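Local coordinates for metallo-beta-lactamase domain-containing protein (PDB 3H3E) that binds zinc and is probably a metal-dependent hydrolase of the metallo-beta-lactamase superfamily, though its substrate is unknown and transferase activity has also been suggested for its family, at residues H31-L36 with V40-G45; V49-A54 with I59-D64. The protein carries 2 engineered substitutions. All coordinates share one frame; numbering follows the deposited sequence.

Interaction 1: H31-L36 with V40-G45; sequences HGFSVL and VLFDTG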
loop_
_atom_site.group_PDB
_atom_site.type_symbol
_atom_site.label_atom_id
_atom_site.label_comp_id
_atom_site.label_asym_id
_atom_site.label_seq_id
_atom_site.Cartn_x
_atom_site.Cartn_y
_atom_site.Cartn_z
ATOM N N HIS A 31 -1.369 -12.795 -6.200
ATOM C CA HIS A 31 -1.332 -12.298 -4.844
ATOM C C HIS A 31 -0.198 -11.288 -4.718
ATOM O O HIS A 31 0.964 -11.660 -4.529
ATOM C CB HIS A 31 -1.105 -13.446 -3.876
ATOM C CG HIS A 31 -1.147 -13.042 -2.439
ATOM N ND1 HIS A 31 -2.229 -12.398 -1.880
ATOM C CD2 HIS A 31 -0.251 -13.214 -1.442
ATOM C CE1 HIS A 31 -1.991 -12.182 -0.600
ATOM N NE2 HIS A 31 -0.798 -12.668 -0.309
ATOM N N GLY A 32 -0.545 -10.011 -4.844
ATOM C CA GLY A 32 0.377 -8.923 -4.616
ATOM C C GLY A 32 -0.313 -7.649 -5.025
ATOM O O GLY A 32 -1.387 -7.692 -5.623
ATOM N N PHE A 33 0.297 -6.512 -4.716
ATOM C CA PHE A 33 -0.316 -5.233 -5.015
ATOM C C PHE A 33 0.664 -4.322 -5.771
ATOM O O PHE A 33 1.852 -4.293 -5.469
ATOM C CB PHE A 33 -0.822 -4.585 -3.710
ATOM C CG PHE A 33 -1.616 -3.323 -3.919
ATOM C CD1 PHE A 33 -2.789 -3.339 -4.670
ATOM C CD2 PHE A 33 -1.185 -2.123 -3.377
ATOM C CE1 PHE A 33 -3.518 -2.168 -4.880
ATOM C CE2 PHE A 33 -1.893 -0.954 -3.584
ATOM C CZ PHE A 33 -3.065 -0.975 -4.332
ATOM N N SER A 34 0.169 -3.607 -6.774
ATOM C CA SER A 34 0.949 -2.565 -7.437
ATOM C C SER A 34 -0.019 -1.615 -8.106
ATOM O O SER A 34 -0.933 -2.042 -8.804
ATOM C CB SER A 34 1.930 -3.140 -8.472
ATOM O OG SER A 34 2.451 -2.120 -9.320
ATOM N N VAL A 35 0.180 -0.325 -7.880
ATOM C CA VAL A 35 -0.696 0.685 -8.439
ATOM C C VAL A 35 0.119 1.877 -8.911
ATOM O O VAL A 35 0.963 2.394 -8.189
ATOM C CB VAL A 35 -1.767 1.136 -7.428
ATOM C CG1 VAL A 35 -1.129 1.544 -6.147
ATOM C CG2 VAL A 35 -2.551 2.283 -7.980
ATOM N N LEU A 36 -0.123 2.278 -10.154
ATOM C CA LEU A 36 0.496 3.452 -10.737
ATOM C C LEU A 36 -0.329 4.683 -10.382
ATOM O O LEU A 36 -1.526 4.747 -10.659
ATOM C CB LEU A 36 0.581 3.298 -12.248
ATOM C CG LEU A 36 1.227 4.444 -13.025
ATOM C CD1 LEU A 36 2.652 4.684 -12.573
ATOM C CD2 LEU A 36 1.194 4.090 -14.490
ATOM N N VAL A 40 4.231 8.187 -10.224
ATOM C CA VAL A 40 4.998 7.403 -9.279
ATOM C C VAL A 40 4.370 6.004 -9.185
ATOM O O VAL A 40 3.158 5.865 -9.278
ATOM C CB VAL A 40 5.039 8.148 -7.932
ATOM C CG1 VAL A 40 4.169 7.469 -6.904
ATOM C CG2 VAL A 40 6.444 8.255 -7.446
ATOM N N LEU A 41 5.181 4.958 -9.065
ATOM C CA LEU A 41 4.622 3.614 -8.938
ATOM C C LEU A 41 4.667 3.147 -7.493
ATOM O O LEU A 41 5.723 3.137 -6.879
ATOM C CB LEU A 41 5.338 2.616 -9.853
ATOM C CG LEU A 41 4.915 1.137 -9.784
ATOM C CD1 LEU A 41 3.518 0.867 -10.361
ATOM C CD2 LEU A 41 5.936 0.300 -10.493
ATOM N N PHE A 42 3.505 2.773 -6.962
ATOM C CA PHE A 42 3.370 2.323 -5.575
ATOM C C PHE A 42 3.318 0.810 -5.547
ATOM O O PHE A 42 2.331 0.218 -5.977
ATOM C CB PHE A 42 2.089 2.881 -4.939
ATOM C CG PHE A 42 2.021 2.697 -3.449
ATOM C CD1 PHE A 42 2.586 3.631 -2.590
ATOM C CD2 PHE A 42 1.390 1.597 -2.899
ATOM C CE1 PHE A 42 2.531 3.462 -1.219
ATOM C CE2 PHE A 42 1.328 1.435 -1.521
ATOM C CZ PHE A 42 1.902 2.378 -0.688
ATOM N N ASP A 43 4.385 0.198 -5.044
ATOM C CA ASP A 43 4.522 -1.257 -5.004
ATOM C C ASP A 43 4.643 -1.916 -6.392
ATOM O O ASP A 43 4.398 -1.292 -7.418
ATOM C CB ASP A 43 3.418 -1.899 -4.150
ATOM C CG ASP A 43 3.643 -1.688 -2.657
ATOM O OD1 ASP A 43 4.690 -1.111 -2.304
ATOM O OD2 ASP A 43 2.787 -2.091 -1.842
ATOM N N THR A 44 5.041 -3.183 -6.410
ATOM C CA THR A 44 5.376 -3.845 -7.656
ATOM C C THR A 44 4.984 -5.327 -7.717
ATOM O O THR A 44 5.548 -6.069 -8.519
ATOM C CB THR A 44 6.893 -3.763 -7.924
ATOM O OG1 THR A 44 7.602 -4.446 -6.887
ATOM C CG2 THR A 44 7.356 -2.336 -7.977
ATOM N N GLY A 45 4.049 -5.765 -6.881
ATOM C CA GLY A 45 3.607 -7.150 -6.895
ATOM C C GLY A 45 4.626 -8.203 -6.488
ATOM O O GLY A 45 5.646 -7.896 -5.876
#

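Interaction 2: V49-A54 with I59-D64; sequences VFLKNA and IDLPKD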
loop_
_atom_site.group_PDB
_atom_site.type_symbol
_atom_site.label_atom_id
_atom_site.label_comp_id
_atom_site.label_asym_id
_atom_site.label_seq_id
_atom_site.Cartn_x
_atom_site.Cartn_y
_atom_site.Cartn_z
ATOM N N VAL A 49 3.786 -9.488 -13.245
ATOM C CA VAL A 49 2.397 -9.189 -13.568
ATOM C C VAL A 49 2.131 -7.693 -13.750
ATOM O O VAL A 49 1.457 -7.294 -14.689
ATOM C CB VAL A 49 1.430 -9.782 -12.533
ATOM C CG1 VAL A 49 0.053 -9.150 -12.658
ATOM C CG2 VAL A 49 1.349 -11.275 -12.714
ATOM N N PHE A 50 2.664 -6.863 -12.869
ATOM C CA PHE A 50 2.482 -5.428 -13.021
ATOM C C PHE A 50 2.985 -4.906 -14.375
ATOM O O PHE A 50 2.348 -4.049 -14.977
ATOM C CB PHE A 50 3.103 -4.659 -11.845
ATOM C CG PHE A 50 4.610 -4.574 -11.882
ATOM C CD1 PHE A 50 5.390 -5.712 -11.787
ATOM C CD2 PHE A 50 5.245 -3.343 -11.974
ATOM C CE1 PHE A 50 6.782 -5.629 -11.816
ATOM C CE2 PHE A 50 6.625 -3.259 -11.988
ATOM C CZ PHE A 50 7.398 -4.412 -11.914
ATOM N N LEU A 51 4.109 -5.436 -14.859
ATOM C CA LEU A 51 4.693 -4.996 -16.132
ATOM C C LEU A 51 3.858 -5.421 -17.311
ATOM O O LEU A 51 3.720 -4.691 -18.295
ATOM C CB LEU A 51 6.071 -5.604 -16.329
ATOM C CG LEU A 51 7.253 -4.898 -15.687
ATOM C CD1 LEU A 51 8.515 -5.756 -15.833
ATOM C CD2 LEU A 51 7.427 -3.548 -16.328
ATOM N N LYS A 52 3.340 -6.639 -17.228
ATOM C CA LYS A 52 2.580 -7.205 -18.320
ATOM C C LYS A 52 1.268 -6.452 -18.451
ATOM O O LYS A 52 0.834 -6.134 -19.560
ATOM C CB LYS A 52 2.361 -8.688 -18.094
ATOM C CG LYS A 52 3.647 -9.484 -18.102
ATOM C CD LYS A 52 3.396 -10.928 -18.511
ATOM C CE LYS A 52 3.459 -11.904 -17.340
ATOM N NZ LYS A 52 4.695 -12.746 -17.397
ATOM N N ASN A 53 0.656 -6.133 -17.314
ATOM C CA ASN A 53 -0.540 -5.293 -17.307
ATOM C C ASN A 53 -0.254 -3.897 -17.827
ATOM O O ASN A 53 -1.035 -3.348 -18.596
ATOM C CB ASN A 53 -1.180 -5.239 -15.917
ATOM C CG ASN A 53 -1.828 -6.559 -15.531
ATOM O OD1 ASN A 53 -2.206 -7.354 -16.398
ATOM N ND2 ASN A 53 -1.947 -6.805 -14.233
ATOM N N ALA A 54 0.878 -3.333 -17.424
ATOM C CA ALA A 54 1.304 -2.032 -17.922
ATOM C C ALA A 54 1.491 -2.035 -19.441
ATOM O O ALA A 54 1.034 -1.118 -20.127
ATOM C CB ALA A 54 2.564 -1.580 -17.220
ATOM N N ILE A 59 1.611 1.533 -21.188
ATOM C CA ILE A 59 2.192 2.513 -20.271
ATOM C C ILE A 59 3.676 2.283 -19.989
ATOM O O ILE A 59 4.118 1.151 -19.762
ATOM C CB ILE A 59 1.482 2.504 -18.912
ATOM C CG1 ILE A 59 0.001 2.833 -19.073
ATOM C CG2 ILE A 59 2.123 3.511 -17.985
ATOM C CD1 ILE A 59 -0.826 2.389 -17.895
ATOM N N ASP A 60 4.435 3.376 -20.008
ATOM C CA ASP A 60 5.819 3.382 -19.554
ATOM C C ASP A 60 5.847 3.680 -18.056
ATOM O O ASP A 60 5.240 4.648 -17.610
ATOM C CB ASP A 60 6.598 4.461 -20.290
ATOM C CG ASP A 60 6.650 4.224 -21.774
ATOM O OD1 ASP A 60 7.081 3.121 -22.179
ATOM O OD2 ASP A 60 6.264 5.144 -22.534
ATOM N N LEU A 61 6.542 2.859 -17.276
ATOM C CA LEU A 61 6.576 3.094 -15.838
ATOM C C LEU A 61 7.568 4.194 -15.524
ATOM O O LEU A 61 8.553 4.375 -16.243
ATOM C CB LEU A 61 6.917 1.828 -15.054
ATOM C CG LEU A 61 6.039 0.606 -15.288
ATOM C CD1 LEU A 61 6.545 -0.493 -14.404
ATOM C CD2 LEU A 61 4.581 0.903 -15.021
ATOM N N PRO A 62 7.313 4.929 -14.437
ATOM C CA PRO A 62 8.109 6.103 -14.112
ATOM C C PRO A 62 9.389 5.707 -13.391
ATOM O O PRO A 62 9.590 4.557 -13.005
ATOM C CB PRO A 62 7.204 6.883 -13.157
ATOM C CG PRO A 62 5.995 5.973 -12.886
ATOM C CD PRO A 62 6.350 4.627 -13.373
ATOM N N LYS A 63 10.251 6.687 -13.208
ATOM C CA LYS A 63 11.519 6.472 -12.560
ATOM C C LYS A 63 11.333 6.014 -11.120
ATOM O O LYS A 63 12.081 5.162 -10.634
ATOM C CB LYS A 63 12.321 7.772 -12.597
ATOM C CG LYS A 63 13.587 7.732 -11.795
ATOM C CD LYS A 63 14.206 9.113 -11.722
ATOM C CE LYS A 63 13.146 10.175 -11.515
ATOM N NZ LYS A 63 13.749 11.382 -10.897
ATOM N N ASP A 64 10.343 6.590 -10.437
ATOM C CA ASP A 64 10.219 6.428 -8.988
ATOM C C ASP A 64 9.265 5.323 -8.594
ATOM O O ASP A 64 8.089 5.330 -8.956
ATOM C CB ASP A 64 9.777 7.733 -8.314
ATOM C CG ASP A 64 10.843 8.812 -8.359
ATOM O OD1 ASP A 64 11.953 8.607 -7.825
ATOM O OD2 ASP A 64 10.563 9.889 -8.908
#

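Interaction 1: H31-L36 with V40-G45
Val35 and Phe42 form the hydrogen-bonded antiparallel pair of a beta hairpin, strands 34-37 and 40-42, in the mixed sheet of this metallo-beta-lactamase fold. Val35 N donates to Phe42 O at 2.9 Å, and Phe42 N returns a bond to Val35 O at 2.8 Å; both are nearly straight. Beyond the strand end the pairing changes character: Gly45 N reaches Phe33 O at 3.0 Å from well above the carbonyl plane. Gly45 has a positive phi, readily adopted by glycine. Gly32 stands against it, the two CA atoms 4.3 Å apart, a close backbone approach that glycine allows.

Ser34 adds a side-chain bond. With OG placed opposite the backbone N (chi1 166°), the hydroxyl reaches over to the loop just past strand 40-42, and OG donates to Asp43 O at 2.8 Å.

Apolar contacts flank the ladder. Val35 CG1 lies 3.7 Å from Phe42 CB, with the Phe33 ring meeting the Phe42 ring obliquely beyond. On the other face Leu41 CD1 lies near Leu36 CB and also borders the Ser34 hydroxyl.

Asp43 OD2 sits at the edge of the Phe33 ring but hydrogen-bonds to Ser68 and His74. Backbone bonds and apolar packing thus carry the strands, while Asp43, its side chain about 5 Å from that of zinc ligand His69 and about 8 Å from the zinc, borders the site without being a seen ligand.

Interaction 2: V49-A54 with I59-D64
Leu61 packs against one side of helix 49-56, in the connection that leads from this helix to strand 64-66 of the metallo-beta-lactamase fold. The contact is mainly apolar, and Leu61 divides it between its two methyls. CD1 meets Phe50 CE2 at 3.7 Å, approaching the ring obliquely, and is equally near Leu51 CD2. CD2 turns to the methyl of Ala54, 3.9 Å from CB.

Residue types fit these places. Phe50 has its CG between the backbone N and the carbonyl carbon (chi1 75°), a rotamer uncommon in helices, where it brings the ring close to the helix's own backbone, and from there the ring reaches Leu61. One face of that ring also carries Leu51 CG from its own helix. Ala54, one turn after Phe50, is small enough to let the chain come close, and a forked leucine can touch all three neighbours at once. Leu18 of strand 13-19 and Leu41 of strand 40-42 also pack on Leu61, so the leucine lies between the helix and the sheet.

The polar part is a single backbone bond where the chain returns from the helix. Ile59 also packs on Leu36 of strand 34-37, while its amide N donates to Ala54 O at 2.9 Å, with an N-H...O angle of 173°.

Overall arrangement
The contacts lie in adjacent layers, one within the sheet and one between the helix on it and the connection that follows, and succeed one another along the chain. Interaction 1 is wholly buried and relies on a backbone ladder; interaction 2 is only partly buried, nearer the periphery, and rests on side-chain packing with one backbone bond. They meet at strand 40-42: Leu41 N lies 2.9 Å from Asp64 O, a probable hydrogen bond joining the hairpin to strand 64-66, while Val40 packs on Asp64 and Leu36 on Pro62. The helix of interaction 2 also rests on the hairpin's end through Phe50. Interaction 1 ends near the zinc site, whereas interaction 2 lies away from it.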